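Local coordinates for extracellular solute-binding protein family 1 (Arthrobacter chlorophenolicus, PDB 4R2F) that binds the disaccharide laminaribiose and, as a solute-binding protein, probably hands such sugars to an ABC transporter for uptake, at residues 42-45 and 46-49; 75-78 and 79-82; 256-259 and 260-263. One frame throughout, in Å; residues are numbered along the deposited sequence.

Contact 1: 42-45 and 46-49. With BGC (beta-D-glucopyranose), chain B.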
# COMPACT_ATOMS: atom_id res chain seq x y z
N PHE A 42 1.09 9.58 19.27
CA PHE A 42 1.24 8.62 18.19
C PHE A 42 0.01 8.69 17.30
O PHE A 42 -1.11 8.48 17.76
CB PHE A 42 1.39 7.23 18.76
CG PHE A 42 1.52 6.14 17.73
CD1 PHE A 42 2.48 6.21 16.73
CD2 PHE A 42 0.72 5.02 17.81
CE1 PHE A 42 2.59 5.20 15.81
CE2 PHE A 42 0.84 3.99 16.90
CZ PHE A 42 1.76 4.08 15.89
N TRP A 43 0.22 9.01 16.03
CA TRP A 43 -0.84 8.97 15.04
C TRP A 43 -0.69 7.74 14.17
O TRP A 43 0.41 7.44 13.68
CB TRP A 43 -0.78 10.22 14.15
CG TRP A 43 -1.20 11.51 14.81
CD1 TRP A 43 -1.46 11.73 16.14
CD2 TRP A 43 -1.41 12.76 14.15
NE1 TRP A 43 -1.80 13.05 16.34
CE2 TRP A 43 -1.79 13.70 15.14
CE3 TRP A 43 -1.31 13.18 12.81
CZ2 TRP A 43 -2.06 15.05 14.84
CZ3 TRP A 43 -1.60 14.51 12.51
CH2 TRP A 43 -1.97 15.43 13.53
N ASP A 44 -1.81 7.08 13.92
CA ASP A 44 -1.86 5.80 13.22
C ASP A 44 -3.00 5.82 12.19
O ASP A 44 -3.96 6.58 12.35
CB ASP A 44 -2.12 4.68 14.23
CG ASP A 44 -1.74 3.27 13.71
OD1 ASP A 44 -0.89 3.17 12.79
OD2 ASP A 44 -2.25 2.27 14.26
N MET A 45 -2.92 4.99 11.16
CA MET A 45 -3.90 5.00 10.09
C MET A 45 -4.89 3.84 10.34
O MET A 45 -4.62 2.94 11.15
CB MET A 45 -3.21 4.81 8.72
CG MET A 45 -2.08 5.80 8.40
SD MET A 45 -2.42 7.54 8.69
CE MET A 45 -3.58 7.82 7.40
N PRO A 46 -6.00 3.81 9.60
CA PRO A 46 -6.85 2.64 9.64
C PRO A 46 -6.26 1.63 8.68
O PRO A 46 -6.61 1.60 7.49
CB PRO A 46 -8.23 3.18 9.18
CG PRO A 46 -8.08 4.67 9.11
CD PRO A 46 -6.63 4.87 8.79
N TRP A 47 -5.30 0.87 9.17
CA TRP A 47 -4.59 -0.12 8.38
C TRP A 47 -5.39 -1.33 7.91
O TRP A 47 -5.14 -1.87 6.84
CB TRP A 47 -3.28 -0.51 9.05
CG TRP A 47 -2.28 0.60 8.98
CD1 TRP A 47 -1.88 1.42 9.99
CD2 TRP A 47 -1.57 1.03 7.82
NE1 TRP A 47 -0.97 2.33 9.53
CE2 TRP A 47 -0.76 2.10 8.20
CE3 TRP A 47 -1.54 0.61 6.49
CZ2 TRP A 47 0.07 2.76 7.30
CZ3 TRP A 47 -0.72 1.25 5.61
CH2 TRP A 47 0.08 2.32 6.02
N ALA A 48 -6.29 -1.82 8.74
CA ALA A 48 -7.08 -2.97 8.36
C ALA A 48 -8.54 -2.82 8.79
O ALA A 48 -9.21 -1.90 8.35
CB ALA A 48 -6.45 -4.24 8.91
N THR A 49 -9.03 -3.72 9.61
CA THR A 49 -10.33 -3.61 10.23
C THR A 49 -10.30 -2.68 11.43
O THR A 49 -9.25 -2.38 11.97
CB THR A 49 -10.88 -4.97 10.69
OG1 THR A 49 -10.08 -5.45 11.77
CG2 THR A 49 -10.86 -5.96 9.56
C2 BGC B . -3.99 0.04 2.45
C3 BGC B . -3.55 1.48 2.15
C4 BGC B . -4.70 2.21 1.44
C5 BGC B . -6.01 2.08 2.26
C6 BGC B . -7.19 2.85 1.65
C1 BGC B . -5.34 0.04 3.19
O1 BGC B . -5.80 -1.29 3.40
O2 BGC B . -2.97 -0.62 3.22
O3 BGC B . -2.31 1.43 1.40
O4 BGC B . -4.45 3.61 1.24
O5 BGC B . -6.30 0.71 2.36
O6 BGC B . -7.38 2.45 0.29

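Contact 2: 75-78 and 79-82. With BGC (beta-D-glucopyranose), chain B.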
# COMPACT_ATOMS: atom_id res chain seq x y z
N ILE A 75 -5.80 8.79 12.18
CA ILE A 75 -5.92 9.73 11.08
C ILE A 75 -6.59 8.98 9.94
O ILE A 75 -6.16 7.89 9.60
CB ILE A 75 -4.52 10.22 10.64
CG1 ILE A 75 -3.79 10.87 11.81
CG2 ILE A 75 -4.64 11.18 9.46
CD1 ILE A 75 -4.47 12.11 12.37
N GLN A 76 -7.65 9.54 9.36
CA GLN A 76 -8.35 8.87 8.25
C GLN A 76 -7.53 8.92 6.95
O GLN A 76 -6.71 9.80 6.77
CB GLN A 76 -9.73 9.51 8.03
CG GLN A 76 -10.69 9.40 9.22
CD GLN A 76 -10.94 7.96 9.67
OE1 GLN A 76 -10.86 7.65 10.86
NE2 GLN A 76 -11.23 7.09 8.73
N TRP A 77 -7.75 7.95 6.07
CA TRP A 77 -7.04 7.94 4.82
C TRP A 77 -7.39 9.12 3.90
O TRP A 77 -6.51 9.62 3.19
CB TRP A 77 -7.27 6.63 4.08
CG TRP A 77 -6.43 5.53 4.58
CD1 TRP A 77 -6.85 4.39 5.20
CD2 TRP A 77 -5.01 5.46 4.53
NE1 TRP A 77 -5.76 3.61 5.53
CE2 TRP A 77 -4.62 4.24 5.13
CE3 TRP A 77 -4.01 6.30 4.01
CZ2 TRP A 77 -3.29 3.86 5.24
CZ3 TRP A 77 -2.70 5.92 4.12
CH2 TRP A 77 -2.34 4.72 4.73
N ASN A 78 -8.65 9.56 3.88
CA ASN A 78 -9.02 10.60 2.90
C ASN A 78 -8.25 11.88 3.19
O ASN A 78 -8.26 12.38 4.33
CB ASN A 78 -10.51 10.87 2.88
CG ASN A 78 -10.94 11.63 1.62
OD1 ASN A 78 -10.71 11.18 0.49
ND2 ASN A 78 -11.56 12.77 1.81
N ASN A 79 -7.54 12.37 2.19
CA ASN A 79 -6.82 13.63 2.32
C ASN A 79 -5.68 13.57 3.35
O ASN A 79 -5.24 14.61 3.87
CB ASN A 79 -7.81 14.77 2.69
CG ASN A 79 -7.46 16.10 2.04
OD1 ASN A 79 -6.79 16.15 1.02
ND2 ASN A 79 -7.91 17.19 2.64
N PHE A 80 -5.16 12.37 3.62
CA PHE A 80 -4.14 12.19 4.67
C PHE A 80 -2.88 13.04 4.41
O PHE A 80 -2.25 13.53 5.34
CB PHE A 80 -3.74 10.71 4.81
CG PHE A 80 -2.77 10.25 3.76
CD1 PHE A 80 -3.22 9.82 2.52
CD2 PHE A 80 -1.40 10.24 4.01
CE1 PHE A 80 -2.32 9.41 1.55
CE2 PHE A 80 -0.50 9.83 3.03
CZ PHE A 80 -0.96 9.41 1.80
N TYR A 81 -2.51 13.19 3.15
CA TYR A 81 -1.31 13.96 2.80
C TYR A 81 -1.43 15.38 3.33
O TYR A 81 -0.51 15.91 3.96
CB TYR A 81 -1.12 13.94 1.27
CG TYR A 81 0.13 14.62 0.70
CD1 TYR A 81 1.41 14.20 1.05
CD2 TYR A 81 0.02 15.64 -0.26
CE1 TYR A 81 2.54 14.79 0.51
CE2 TYR A 81 1.15 16.23 -0.81
CZ TYR A 81 2.41 15.80 -0.42
OH TYR A 81 3.54 16.37 -0.94
N GLN A 82 -2.59 15.97 3.11
CA GLN A 82 -2.87 17.33 3.51
C GLN A 82 -3.02 17.41 5.02
O GLN A 82 -2.58 18.38 5.63
CB GLN A 82 -4.14 17.83 2.78
CG GLN A 82 -4.78 19.10 3.35
CD GLN A 82 -3.95 20.34 3.10
OE1 GLN A 82 -3.02 20.34 2.30
NE2 GLN A 82 -4.30 21.43 3.79
C2 BGC B . -3.99 0.04 2.45
C3 BGC B . -3.55 1.48 2.15
C4 BGC B . -4.70 2.21 1.44
C5 BGC B . -6.01 2.08 2.26
C6 BGC B . -7.19 2.85 1.65
C1 BGC B . -5.34 0.04 3.19
O1 BGC B . -5.80 -1.29 3.40
O2 BGC B . -2.97 -0.62 3.22
O3 BGC B . -2.31 1.43 1.40
O4 BGC B . -4.45 3.61 1.24
O5 BGC B . -6.30 0.71 2.36
O6 BGC B . -7.38 2.45 0.29

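Contact 3: 256-259 and 260-263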
# COMPACT_ATOMS: atom_id res chain seq x y z
N SER A 256 -16.43 5.57 -7.79
CA SER A 256 -17.09 6.14 -6.63
C SER A 256 -16.91 5.34 -5.34
O SER A 256 -17.32 5.80 -4.27
CB SER A 256 -18.60 6.26 -6.91
OG SER A 256 -19.25 4.98 -6.90
N TYR A 257 -16.32 4.16 -5.44
CA TYR A 257 -16.42 3.21 -4.35
C TYR A 257 -15.40 3.44 -3.26
O TYR A 257 -14.20 3.50 -3.50
CB TYR A 257 -16.28 1.79 -4.83
CG TYR A 257 -17.43 1.21 -5.61
CD1 TYR A 257 -18.76 1.64 -5.45
CD2 TYR A 257 -17.19 0.16 -6.47
CE1 TYR A 257 -19.79 1.05 -6.17
CE2 TYR A 257 -18.20 -0.43 -7.20
CZ TYR A 257 -19.49 0.01 -7.05
OH TYR A 257 -20.45 -0.63 -7.80
N THR A 258 -15.90 3.53 -2.04
CA THR A 258 -15.09 3.68 -0.86
C THR A 258 -14.53 2.31 -0.50
O THR A 258 -14.87 1.27 -1.10
CB THR A 258 -15.94 4.13 0.35
OG1 THR A 258 -16.98 3.16 0.54
CG2 THR A 258 -16.57 5.54 0.18
N THR A 259 -13.70 2.30 0.55
CA THR A 259 -13.11 1.05 1.02
C THR A 259 -14.23 0.11 1.46
O THR A 259 -14.22 -1.07 1.14
CB THR A 259 -12.10 1.33 2.15
OG1 THR A 259 -10.95 2.01 1.62
CG2 THR A 259 -11.66 0.03 2.79
N ASP A 260 -15.22 0.65 2.17
CA ASP A 260 -16.38 -0.13 2.58
C ASP A 260 -17.15 -0.68 1.40
O ASP A 260 -17.60 -1.82 1.44
CB ASP A 260 -17.34 0.72 3.46
CG ASP A 260 -16.82 0.90 4.88
OD1 ASP A 260 -15.88 0.19 5.29
OD2 ASP A 260 -17.35 1.76 5.60
N ASN A 261 -17.35 0.13 0.37
CA ASN A 261 -18.06 -0.32 -0.82
C ASN A 261 -17.35 -1.50 -1.46
O ASN A 261 -17.98 -2.47 -1.86
CB ASN A 261 -18.15 0.77 -1.89
CG ASN A 261 -19.01 1.96 -1.49
OD1 ASN A 261 -18.83 3.05 -2.01
ND2 ASN A 261 -19.94 1.76 -0.57
N LEU A 262 -16.04 -1.37 -1.59
CA LEU A 262 -15.23 -2.38 -2.24
C LEU A 262 -15.18 -3.68 -1.41
O LEU A 262 -15.37 -4.77 -1.95
CB LEU A 262 -13.83 -1.82 -2.53
CG LEU A 262 -12.84 -2.84 -3.12
CD1 LEU A 262 -13.37 -3.48 -4.40
CD2 LEU A 262 -11.52 -2.14 -3.36
N ASN A 263 -14.91 -3.55 -0.11
CA ASN A 263 -14.96 -4.70 0.78
C ASN A 263 -16.31 -5.43 0.69
O ASN A 263 -16.35 -6.65 0.59
CB ASN A 263 -14.67 -4.28 2.21
CG ASN A 263 -13.22 -3.92 2.45
OD1 ASN A 263 -12.35 -4.20 1.63
ND2 ASN A 263 -12.96 -3.31 3.57
O HOH W 1 -20.11 5.33 -2.31

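Contact 1: 42-45 and 46-49
An inverse gamma turn centred on Pro46 ends strand 40-44 and brings Trp47 into the sugar pocket, where Met45 and Asp44 meet its indole. The turn is closed by a weak hydrogen bond from Trp47 N to Met45 O, 2.9 Å long and bent to 125° at the hydrogen. Across this tight bend CB of Met45 comes over one face of the indole, 3.7 Å from the centroid of the five-membered ring, a CH-pi contact displaced toward the rim. CG of Met45 follows along the same ring and lies 3.9 Å from Trp47 CZ2, after which the bends at chi2 and chi3 carry the sulfur away. CB of Met45 also lies 3.4 Å from Pro46 CD across the peptide link. Asp44 comes to the edge of the indole instead: OD1 lies in the ring plane, 3.4 Å from Trp47 NE1, with the carboxylate turned 44° against the ring. CG of Asp44 stands opposite the backbone N (chi1 -161°), which swings the carboxylate forward along the chain toward Trp47. Thr98 OG1 hydrogen-bonds both Asp44 OD1 and Trp47 NE1, and Tyr72 and Tyr52 hold OD2, so the buried carboxylate has partners on both oxygens and the rotation of the indole is fixed from its nitrogen. The outer edge of the six-membered ring, CE3 and CZ3, meets the sugar, with BGC O2 3.8 Å from Trp47 CZ3. Strand 40-44 runs between parallel strands 70-74 and 96-97; helix 50-61 touches Asp44 and Pro46, while Met45 packs on Phe80 and Phe84 of helix 80-89.

Contact 2: 75-78 and 79-82
Trp77 and Phe80 lie side by side and point the same way, yet their rings stand nearly perpendicular, planes at 82°, in a T-shaped pair. The six-membered ring of the indole turns its edge to the phenyl face, with centroids 5.4 Å apart and Trp77 CE3 3.9 Å from Phe80 CD1. A chi1 of 80° sets the phenyl ring between its own backbone N and carbonyl carbon, alongside the indole. A type II beta turn from Trp77 to Phe80 fixes the spacing: Phe80 N donates to Trp77 O over 3.1 Å, approaching from above the carbonyl plane. One face of the indole, by contrast, receives the glucose, with BGC O4 over its centre, 3.7 Å above the plane, and BGC C5 3.6 Å from Trp77 NE1. This is the aromatic platform familiar from carbohydrate-binding sites. Pro46 O accepts from Trp77 NE1 and so helps to fix the rotation of the indole. The turn links strand 70-74 to helix 80-89, at whose N-cap Asn79 stands; Asn78 OD1 reaches Gly201 N, and Phe80 also packs on Asp395 of helix 389-396.

Contact 3: 256-259 and 260-263
Thr258 and Asn261 grip each other in a capping box at the start of helix 259-267. Thr258 OG1 accepts from Asn261 N at 3.1 Å, and in return Asn261 OD1 accepts from Thr258 N at 3.0 Å, the second bond nearly straight at its hydrogen (166°) although the donor sits above the plane of the amide carbonyl. With chi1 at 57° the threonine hydroxyl is placed between its own backbone N and carbonyl carbon, turned toward the first helical turn. A water gives Asn261 OD1 a further bond of 2.6 Å and reaches Ser256 O more weakly. Beside the box, CB of Asn261 packs against Tyr257, 3.6 Å from its CB, the ring and amide planes 73° apart. With Asn261 exchanged for alanine, Thr258 N would probably lose its side-chain acceptor and the water its stronger partner, leaving the loop before the helix freer to shift. Behind this shell the regular helix takes over: Leu262 N bonds Thr258 O and Asn263 N bonds Thr259 O, both at 2.9 Å. Farther out, Asp251 holds Tyr257 OH and Asn202 ND2 donates to Tyr257 O. Two backbone amides at the helix start are thus answered by side-chain oxygens, which fixes the entry to the helix just where Thr259 joins the sugar pocket.

In the fold
Contacts 1 and 2 adjoin, their centres about 11 Å apart, and build one wall of the glycan pocket: Pro46 O lies 2.9 Å from Trp77 NE1, a hydrogen bond, and Asp44 O lies 2.9 Å from Ile75 N. Trp47 and Trp77 meet edge-to-face and both touch the same glucose unit, held by hydrogen bonds to Asp154 and Asn203. Contact 3 stands apart, its centre about 17 Å from that of contact 1 and about 16 Å from that of contact 2, with nearest atoms about 6 Å away in each case. Through Thr259 it reaches bound glucose too, so the sugar bridges segments far apart in the chain, consistent with the cleft of a solute-binding protein.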